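PDB 1V3W: ferripyochelin binding protein from Pyrococcus horikoshii, which probably catalyses the reversible hydration of carbon dioxide as a zinc-dependent gamma-class carbonic anhydrase, and also binds calcium. Local coordinates for residues H14-V19 / E32-V37; E48-G53 / I64-G69; T72-Y77 / A84-A89. One frame throughout, in Å; residues are numbered along the deposited sequence.

Contact 1: residues H14-V19 / E32-V37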
loop_
_atom_site.group_PDB
_atom_site.type_symbol
_atom_site.label_atom_id
_atom_site.label_comp_id
_atom_site.label_asym_id
_atom_site.label_seq_id
_atom_site.Cartn_x
_atom_site.Cartn_y
_atom_site.Cartn_z
ATOM N N HIS A 14 15.412 0.861 -19.932
ATOM C CA HIS A 14 15.320 1.302 -21.318
ATOM C C HIS A 14 15.075 2.806 -21.342
ATOM O O HIS A 14 14.317 3.335 -20.530
ATOM C CB HIS A 14 14.185 0.560 -22.025
ATOM C CG HIS A 14 14.185 0.732 -23.512
ATOM N ND1 HIS A 14 13.685 1.856 -24.133
ATOM C CD2 HIS A 14 14.643 -0.072 -24.501
ATOM C CE1 HIS A 14 13.833 1.736 -25.440
ATOM N NE2 HIS A 14 14.414 0.575 -25.690
ATOM N N PRO A 15 15.725 3.520 -22.272
ATOM C CA PRO A 15 15.569 4.974 -22.384
ATOM C C PRO A 15 14.127 5.475 -22.462
ATOM O O PRO A 15 13.824 6.577 -22.008
ATOM C CB PRO A 15 16.362 5.305 -23.648
ATOM C CG PRO A 15 17.440 4.272 -23.647
ATOM C CD PRO A 15 16.688 3.016 -23.268
ATOM N N SER A 16 13.238 4.668 -23.033
ATOM C CA SER A 16 11.839 5.064 -23.184
ATOM C C SER A 16 10.985 4.844 -21.942
ATOM O O SER A 16 9.856 5.325 -21.875
ATOM C CB SER A 16 11.202 4.310 -24.352
ATOM O OG SER A 16 11.063 2.933 -24.045
ATOM N N ALA A 17 11.511 4.114 -20.968
ATOM C CA ALA A 17 10.757 3.839 -19.754
ATOM C C ALA A 17 10.554 5.090 -18.911
ATOM O O ALA A 17 11.386 6.000 -18.916
ATOM C CB ALA A 17 11.476 2.776 -18.928
ATOM N N PHE A 18 9.431 5.144 -18.204
ATOM C CA PHE A 18 9.167 6.263 -17.313
ATOM C C PHE A 18 9.287 5.744 -15.894
ATOM O O PHE A 18 8.620 4.779 -15.523
ATOM C CB PHE A 18 7.760 6.837 -17.484
ATOM C CG PHE A 18 7.388 7.825 -16.404
ATOM C CD1 PHE A 18 8.111 9.004 -16.249
ATOM C CD2 PHE A 18 6.346 7.560 -15.521
ATOM C CE1 PHE A 18 7.807 9.904 -15.232
ATOM C CE2 PHE A 18 6.033 8.457 -14.493
ATOM C CZ PHE A 18 6.765 9.630 -14.352
ATOM N N VAL A 19 10.149 6.373 -15.111
ATOM C CA VAL A 19 10.324 5.988 -13.720
ATOM C C VAL A 19 10.142 7.256 -12.896
ATOM O O VAL A 19 11.013 8.127 -12.871
ATOM C CB VAL A 19 11.725 5.388 -13.462
ATOM C CG1 VAL A 19 11.812 4.884 -12.035
ATOM C CG2 VAL A 19 11.989 4.241 -14.424
ATOM N N GLU A 32 12.011 -2.875 -19.465
ATOM C CA GLU A 32 12.101 -2.762 -20.917
ATOM C C GLU A 32 11.448 -1.527 -21.484
ATOM O O GLU A 32 10.964 -0.635 -20.772
ATOM C CB GLU A 32 11.483 -3.986 -21.619
ATOM C CG GLU A 32 12.499 -4.993 -22.196
ATOM C CD GLU A 32 13.031 -4.645 -23.595
ATOM O OE1 GLU A 32 12.981 -3.466 -24.001
ATOM O OE2 GLU A 32 13.519 -5.569 -24.284
ATOM N N GLU A 33 11.474 -1.484 -22.807
ATOM C CA GLU A 33 10.847 -0.403 -23.549
ATOM C C GLU A 33 9.379 -0.130 -23.233
ATOM O O GLU A 33 8.581 -1.053 -23.091
ATOM C CB GLU A 33 11.040 -0.695 -25.041
ATOM C CG GLU A 33 10.307 0.195 -26.018
ATOM C CD GLU A 33 10.709 -0.111 -27.450
ATOM O OE1 GLU A 33 11.191 -1.238 -27.705
ATOM O OE2 GLU A 33 10.540 0.769 -28.319
ATOM N N LYS A 34 9.059 1.157 -23.113
ATOM C CA LYS A 34 7.707 1.633 -22.847
ATOM C C LYS A 34 7.071 1.157 -21.547
ATOM O O LYS A 34 5.846 1.099 -21.429
ATOM C CB LYS A 34 6.803 1.308 -24.042
ATOM C CG LYS A 34 7.207 2.068 -25.302
ATOM C CD LYS A 34 6.383 1.657 -26.511
ATOM C CE LYS A 34 6.757 2.484 -27.734
ATOM N NZ LYS A 34 8.191 2.328 -28.098
ATOM N N THR A 35 7.908 0.807 -20.576
ATOM C CA THR A 35 7.396 0.400 -19.277
ATOM C C THR A 35 7.256 1.677 -18.471
ATOM O O THR A 35 7.767 2.728 -18.858
ATOM C CB THR A 35 8.362 -0.544 -18.524
ATOM O OG1 THR A 35 9.658 0.063 -18.432
ATOM C CG2 THR A 35 8.461 -1.880 -19.234
ATOM N N SER A 36 6.553 1.592 -17.351
ATOM C CA SER A 36 6.380 2.757 -16.503
ATOM C C SER A 36 6.255 2.332 -15.049
ATOM O O SER A 36 5.611 1.330 -14.732
ATOM C CB SER A 36 5.154 3.574 -16.943
ATOM O OG SER A 36 3.977 2.789 -17.021
ATOM N N VAL A 37 6.906 3.090 -14.176
ATOM C CA VAL A 37 6.892 2.837 -12.742
ATOM C C VAL A 37 6.394 4.138 -12.129
ATOM O O VAL A 37 7.006 5.197 -12.292
ATOM C CB VAL A 37 8.301 2.480 -12.229
ATOM C CG1 VAL A 37 8.270 2.253 -10.727
ATOM C CG2 VAL A 37 8.800 1.220 -12.930
HETATM O O HOH W 1 7.303 4.459 -21.090
#

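Contact 2: residues E48-G53 / I64-G69. With ZN (zinc ion), chain B.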
loop_
_atom_site.group_PDB
_atom_site.type_symbol
_atom_site.label_atom_id
_atom_site.label_comp_id
_atom_site.label_asym_id
_atom_site.label_seq_id
_atom_site.Cartn_x
_atom_site.Cartn_y
_atom_site.Cartn_z
ATOM N N GLU A 48 16.753 -11.734 -5.768
ATOM C CA GLU A 48 16.699 -12.218 -7.146
ATOM C C GLU A 48 16.323 -11.047 -8.055
ATOM O O GLU A 48 15.913 -9.986 -7.586
ATOM C CB GLU A 48 15.654 -13.327 -7.306
ATOM C CG GLU A 48 15.903 -14.597 -6.497
ATOM C CD GLU A 48 17.201 -15.293 -6.858
ATOM O OE1 GLU A 48 17.709 -15.076 -7.978
ATOM O OE2 GLU A 48 17.704 -16.073 -6.022
ATOM N N GLN A 49 16.456 -11.247 -9.358
ATOM C CA GLN A 49 16.134 -10.203 -10.319
ATOM C C GLN A 49 14.636 -9.947 -10.456
ATOM O O GLN A 49 13.810 -10.841 -10.250
ATOM C CB GLN A 49 16.688 -10.575 -11.699
ATOM C CG GLN A 49 16.433 -9.529 -12.783
ATOM C CD GLN A 49 16.980 -9.940 -14.142
ATOM O OE1 GLN A 49 16.322 -10.650 -14.908
ATOM N NE2 GLN A 49 18.194 -9.498 -14.443
ATOM N N ILE A 50 14.301 -8.704 -10.785
ATOM C CA ILE A 50 12.921 -8.317 -11.050
ATOM C C ILE A 50 12.971 -7.848 -12.494
ATOM O O ILE A 50 13.655 -6.874 -12.811
ATOM C CB ILE A 50 12.447 -7.151 -10.165
ATOM C CG1 ILE A 50 12.391 -7.606 -8.707
ATOM C CG2 ILE A 50 11.068 -6.675 -10.631
ATOM C CD1 ILE A 50 12.202 -6.471 -7.724
ATOM N N TYR A 51 12.273 -8.567 -13.369
ATOM C CA TYR A 51 12.243 -8.239 -14.787
ATOM C C TYR A 51 10.849 -7.773 -15.187
ATOM O O TYR A 51 9.863 -8.444 -14.886
ATOM C CB TYR A 51 12.613 -9.475 -15.612
ATOM C CG TYR A 51 12.603 -9.238 -17.102
ATOM C CD1 TYR A 51 13.761 -8.846 -17.773
ATOM C CD2 TYR A 51 11.429 -9.372 -17.838
ATOM C CE1 TYR A 51 13.746 -8.595 -19.145
ATOM C CE2 TYR A 51 11.402 -9.120 -19.202
ATOM C CZ TYR A 51 12.560 -8.734 -19.847
ATOM O OH TYR A 51 12.512 -8.483 -21.195
ATOM N N VAL A 52 10.775 -6.626 -15.856
ATOM C CA VAL A 52 9.500 -6.086 -16.314
ATOM C C VAL A 52 9.539 -5.942 -17.835
ATOM O O VAL A 52 10.284 -5.118 -18.372
ATOM C CB VAL A 52 9.212 -4.718 -15.669
ATOM C CG1 VAL A 52 7.840 -4.217 -16.095
ATOM C CG2 VAL A 52 9.283 -4.843 -14.151
ATOM N N GLY A 53 8.724 -6.748 -18.511
ATOM C CA GLY A 53 8.676 -6.748 -19.965
ATOM C C GLY A 53 8.076 -5.523 -20.624
ATOM O O GLY A 53 7.483 -4.674 -19.966
ATOM N N ILE A 64 7.291 -4.714 -5.360
ATOM C CA ILE A 64 7.695 -5.929 -6.051
ATOM C C ILE A 64 8.984 -6.384 -5.391
ATOM O O ILE A 64 9.916 -5.598 -5.214
ATOM C CB ILE A 64 7.946 -5.711 -7.557
ATOM C CG1 ILE A 64 6.681 -5.167 -8.221
ATOM C CG2 ILE A 64 8.340 -7.041 -8.210
ATOM C CD1 ILE A 64 6.809 -4.955 -9.722
ATOM N N HIS A 65 9.016 -7.649 -4.989
ATOM C CA HIS A 65 10.192 -8.206 -4.346
ATOM C C HIS A 65 10.330 -9.662 -4.763
ATOM O O HIS A 65 9.551 -10.157 -5.582
ATOM C CB HIS A 65 10.064 -8.103 -2.825
ATOM C CG HIS A 65 11.360 -8.283 -2.100
ATOM N ND1 HIS A 65 11.462 -8.984 -0.919
ATOM C CD2 HIS A 65 12.610 -7.850 -2.391
ATOM C CE1 HIS A 65 12.721 -8.978 -0.513
ATOM N NE2 HIS A 65 13.437 -8.297 -1.389
ATOM N N THR A 66 11.319 -10.342 -4.197
ATOM C CA THR A 66 11.575 -11.739 -4.520
ATOM C C THR A 66 12.048 -12.488 -3.285
ATOM O O THR A 66 12.266 -11.900 -2.225
ATOM C CB THR A 66 12.687 -11.871 -5.576
ATOM O OG1 THR A 66 13.933 -11.452 -5.002
ATOM C CG2 THR A 66 12.379 -11.012 -6.801
ATOM N N SER A 67 12.204 -13.800 -3.442
ATOM C CA SER A 67 12.695 -14.666 -2.381
ATOM C C SER A 67 13.845 -15.438 -3.011
ATOM O O SER A 67 13.922 -15.537 -4.237
ATOM C CB SER A 67 11.599 -15.632 -1.922
ATOM O OG SER A 67 11.019 -16.312 -3.020
ATOM N N HIS A 68 14.747 -15.966 -2.191
ATOM C CA HIS A 68 15.868 -16.725 -2.729
ATOM C C HIS A 68 15.356 -17.862 -3.608
ATOM O O HIS A 68 14.552 -18.688 -3.169
ATOM C CB HIS A 68 16.739 -17.290 -1.603
ATOM C CG HIS A 68 17.628 -16.272 -0.956
ATOM N ND1 HIS A 68 17.211 -15.466 0.080
ATOM C CD2 HIS A 68 18.911 -15.922 -1.214
ATOM C CE1 HIS A 68 18.199 -14.663 0.435
ATOM N NE2 HIS A 68 19.241 -14.919 -0.334
ATOM N N GLY A 69 15.820 -17.888 -4.854
ATOM C CA GLY A 69 15.402 -18.923 -5.782
ATOM C C GLY A 69 14.096 -18.619 -6.488
ATOM O O GLY A 69 13.626 -19.414 -7.303
HETATM ZN ZN ZN B . 9.851 -9.836 0.375
HETATM O O HOH W 2 15.003 -8.983 -5.229
HETATM O O HOH W 3 10.448 -9.938 2.098
#

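Contact 3: residues T72-Y77 / A84-A89. With ZN (zinc ion), chain B.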
loop_
_atom_site.group_PDB
_atom_site.type_symbol
_atom_site.label_atom_id
_atom_site.label_comp_id
_atom_site.label_asym_id
_atom_site.label_seq_id
_atom_site.Cartn_x
_atom_site.Cartn_y
_atom_site.Cartn_z
ATOM N N THR A 72 11.224 -12.441 -9.820
ATOM C CA THR A 72 9.927 -11.982 -10.282
ATOM C C THR A 72 10.099 -11.633 -11.745
ATOM O O THR A 72 10.927 -10.795 -12.097
ATOM C CB THR A 72 9.440 -10.746 -9.508
ATOM O OG1 THR A 72 9.069 -11.133 -8.179
ATOM C CG2 THR A 72 8.232 -10.131 -10.204
ATOM N N GLU A 73 9.338 -12.322 -12.578
ATOM C CA GLU A 73 9.394 -12.053 -13.998
ATOM C C GLU A 73 8.031 -11.651 -14.503
ATOM O O GLU A 73 7.073 -12.423 -14.434
ATOM C CB GLU A 73 9.887 -13.249 -14.741
ATOM C CG GLU A 73 9.720 -13.056 -16.226
ATOM C CD GLU A 73 11.026 -13.136 -16.956
ATOM O OE1 GLU A 73 12.094 -13.185 -16.298
ATOM O OE2 GLU A 73 10.968 -13.145 -18.198
ATOM N N ILE A 74 7.971 -10.441 -15.050
ATOM C CA ILE A 74 6.729 -9.891 -15.566
ATOM C C ILE A 74 6.804 -9.818 -17.084
ATOM O O ILE A 74 7.806 -9.368 -17.640
ATOM C CB ILE A 74 6.485 -8.475 -15.008
ATOM C CG1 ILE A 74 6.502 -8.507 -13.478
ATOM C CG2 ILE A 74 5.162 -7.938 -15.521
ATOM C CD1 ILE A 74 5.439 -9.389 -12.865
ATOM N N GLY A 75 5.742 -10.269 -17.747
ATOM C CA GLY A 75 5.705 -10.249 -19.199
ATOM C C GLY A 75 5.373 -8.893 -19.793
ATOM O O GLY A 75 5.585 -7.853 -19.160
ATOM N N GLU A 76 4.842 -8.911 -21.014
ATOM C CA GLU A 76 4.489 -7.695 -21.735
ATOM C C GLU A 76 3.024 -7.308 -21.579
ATOM O O GLU A 76 2.164 -8.164 -21.371
ATOM C CB GLU A 76 4.799 -7.859 -23.224
ATOM C CG GLU A 76 6.215 -8.311 -23.515
ATOM C CD GLU A 76 6.632 -8.016 -24.940
ATOM O OE1 GLU A 76 5.756 -7.662 -25.760
ATOM O OE2 GLU A 76 7.837 -8.139 -25.238
ATOM N N TYR A 77 2.749 -6.011 -21.700
ATOM C CA TYR A 77 1.389 -5.492 -21.574
ATOM C C TYR A 77 0.760 -5.911 -20.254
ATOM O O TYR A 77 -0.427 -6.243 -20.192
ATOM C CB TYR A 77 0.522 -5.987 -22.733
ATOM C CG TYR A 77 0.925 -5.443 -24.084
ATOM C CD1 TYR A 77 0.578 -4.147 -24.471
ATOM C CD2 TYR A 77 1.629 -6.235 -24.988
ATOM C CE1 TYR A 77 0.919 -3.657 -25.729
ATOM C CE2 TYR A 77 1.973 -5.757 -26.247
ATOM C CZ TYR A 77 1.615 -4.469 -26.612
ATOM O OH TYR A 77 1.940 -3.992 -27.861
ATOM N N ALA A 84 -0.888 -3.054 -5.345
ATOM C CA ALA A 84 -0.755 -4.495 -5.441
ATOM C C ALA A 84 0.649 -4.869 -4.992
ATOM O O ALA A 84 1.516 -4.005 -4.816
ATOM C CB ALA A 84 -0.999 -4.945 -6.872
ATOM N N MET A 85 0.880 -6.161 -4.812
ATOM C CA MET A 85 2.179 -6.631 -4.367
ATOM C C MET A 85 2.500 -7.950 -5.063
ATOM O O MET A 85 1.733 -8.906 -4.974
ATOM C CB MET A 85 2.148 -6.810 -2.846
ATOM C CG MET A 85 3.494 -6.810 -2.145
ATOM S SD MET A 85 4.465 -8.291 -2.419
ATOM C CE MET A 85 6.061 -7.565 -2.839
ATOM N N VAL A 86 3.623 -7.985 -5.773
ATOM C CA VAL A 86 4.048 -9.193 -6.475
ATOM C C VAL A 86 5.330 -9.685 -5.815
ATOM O O VAL A 86 6.323 -8.956 -5.752
ATOM C CB VAL A 86 4.310 -8.912 -7.973
ATOM C CG1 VAL A 86 4.755 -10.190 -8.672
ATOM C CG2 VAL A 86 3.048 -8.358 -8.626
ATOM N N HIS A 87 5.310 -10.921 -5.327
ATOM C CA HIS A 87 6.472 -11.465 -4.641
ATOM C C HIS A 87 6.975 -12.792 -5.198
ATOM O O HIS A 87 6.322 -13.822 -5.045
ATOM C CB HIS A 87 6.152 -11.619 -3.151
ATOM C CG HIS A 87 7.362 -11.605 -2.276
ATOM N ND1 HIS A 87 8.262 -12.647 -2.234
ATOM C CD2 HIS A 87 7.856 -10.647 -1.455
ATOM C CE1 HIS A 87 9.259 -12.332 -1.427
ATOM N NE2 HIS A 87 9.038 -11.123 -0.943
ATOM N N GLY A 88 8.141 -12.746 -5.843
ATOM C CA GLY A 88 8.758 -13.938 -6.407
ATOM C C GLY A 88 7.873 -14.761 -7.320
ATOM O O GLY A 88 7.905 -15.995 -7.277
ATOM N N ALA A 89 7.102 -14.089 -8.166
ATOM C CA ALA A 89 6.196 -14.782 -9.068
ATOM C C ALA A 89 6.482 -14.543 -10.539
ATOM O O ALA A 89 7.182 -13.598 -10.915
ATOM C CB ALA A 89 4.759 -14.380 -8.757
HETATM ZN ZN ZN B . 9.851 -9.836 0.375
HETATM O O HOH W 3 10.448 -9.938 2.098
#

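Contact 1: residues H14-V19 / E32-V37
H14 lays its imidazole flat against E33, with E33 CB 3.5 Å from the ring centroid and almost exactly on the ring normal. CG of H14 is anti to the backbone N (chi1 -168°), which carries the ring over the second turn, while P15 CD sits over the rim of the opposite face. Polar groups at this corner find partners one after another. H14 ND1 accepts the backbone N-H of S16 at 3.1 Å. S16 then turns its hydroxyl across the gap, where OG accepts K34 N at 2.8 Å, satisfying an amide of the neighbouring turn. An alanine in place of H14 is likely to leave the S16 amide without its acceptor and E33 without the ring it packs on. Farther along, T35 O serves two donors, F18 N at 3.0 Å and a water that also donates to S16 O, so one solvent molecule bridges the two segments. The T35 hydroxyl stays within its own turn, OG1 donating to E32 O at 2.8 Å while touching A17 CB. F18 N to T35 O opens the parallel pairing of strands 18-19 and 36-37, and V37 N to F18 O (2.8 Å, nearly in line with the C=O bond) continues it. V19 and V37 point to the face that meets L31; F18 and S36 point to the other, where A163 of helix 146-169 packs on both. Two tight turns stacked in register, each leading into a short parallel strand, are the hallmark of successive coils in the left-handed beta-helix of hexapeptide-repeat proteins.

Contact 2: residues E48-G53 / I64-G69
E48 and T66 meet backbone to hydroxyl, E48 N donating to T66 OG1 at 2.9 Å. With chi1 at 68°, OG1 sits between the backbone N and carbonyl carbon of T66, facing E48, and from there it donates to a water that in turn donates to E48 O. The hydroxyl thus grips both backbone ends of one residue, directly and through solvent. The E48 side chain folds back, bent at chi2, to run past S67 O, and its OE2 accepts G69 N at 2.9 Å. This bond is straight at hydrogen (169°), but the amide arrives from above the carboxylate plane, 42° out of it. Beneath the polar layer, I50 CG2 packs on I64 CG2 at 3.7 Å, the two isoleucines crossing at an angle, while I50 CG1 lies against T66 CG2. One step outward, H65 turns from this apolar patch and binds zinc through ND1 at 2.2 Å. H87 of the same chain, H82 of the second subunit and a water complete the metal's ligands. The far nitrogen, H65 NE2, is hydrogen-bonded to D46, a second-shell carboxylate, and S67 OG is held by D105. With the metal on one nitrogen and a carboxylate on the other, the ring is held against rotation, and D46 would probably make H65 a stronger electron donor to the metal. A zinc carrying three histidines and a water is consistent with the zinc-hydroxide chemistry of carbonic anhydrases.

Contact 3: residues T72-Y77 / A84-A89
V86 turns its CG1 methyl toward T72, meeting CG2 of that threonine at 3.8 Å as the two branched side chains cross. T72 offers this methyl because CG2 is anti to its backbone N, which leaves OG1 (chi1 -72°) beside that N and pointing toward the bend of the other segment. H87, next in sequence, points away from the 72-77 segment. Its NE2 binds zinc at 2.0 Å, and its ND1 is hydrogen-bonded to D105, so both ring nitrogens are engaged and the imidazole can hardly turn. At G88 the chain rounds a corner with positive phi, a conformation that favours glycine. G88 N comes 3.0 Å from T72 OG1, whose hydroxyl is hydrogen-bonded to H65 O of the preceding strand. A89 then presents its carbonyl to strand 72-74: A89 O accepts E73 N at 3.0 Å, and T72 CA adds a CH...O contact to the same oxygen at 3.2 Å. One face of strand 85-87 is therefore fastened by apolar contact and the following corner by backbone polarity, while its other face delivers a metal ligand whose ring D105 probably orients and, by accepting from ND1, may make a better donor to zinc.

The three contacts follow one another along the chain and sample two corners of one left-handed beta-helix, contacts 2 and 3 sharing one on successive coils. Contact 1 lies at the first coils, in the sheet that begins with strands 18-19 and 36-37, centred about 17 Å from contact 2 and 16 Å from contact 3. The latter two are about 8 Å apart, centre to centre, between the other two parallel sheets, where 63-65 neighbours 85-87 and 49-52 neighbours 72-74. E32 N to V52 O (3.0 Å) and Y51 O to I74 N (2.8 Å), probable hydrogen bonds, tie coil to coil. Stacking thus brings two histidines of one chain to a zinc shared with a neighbouring subunit.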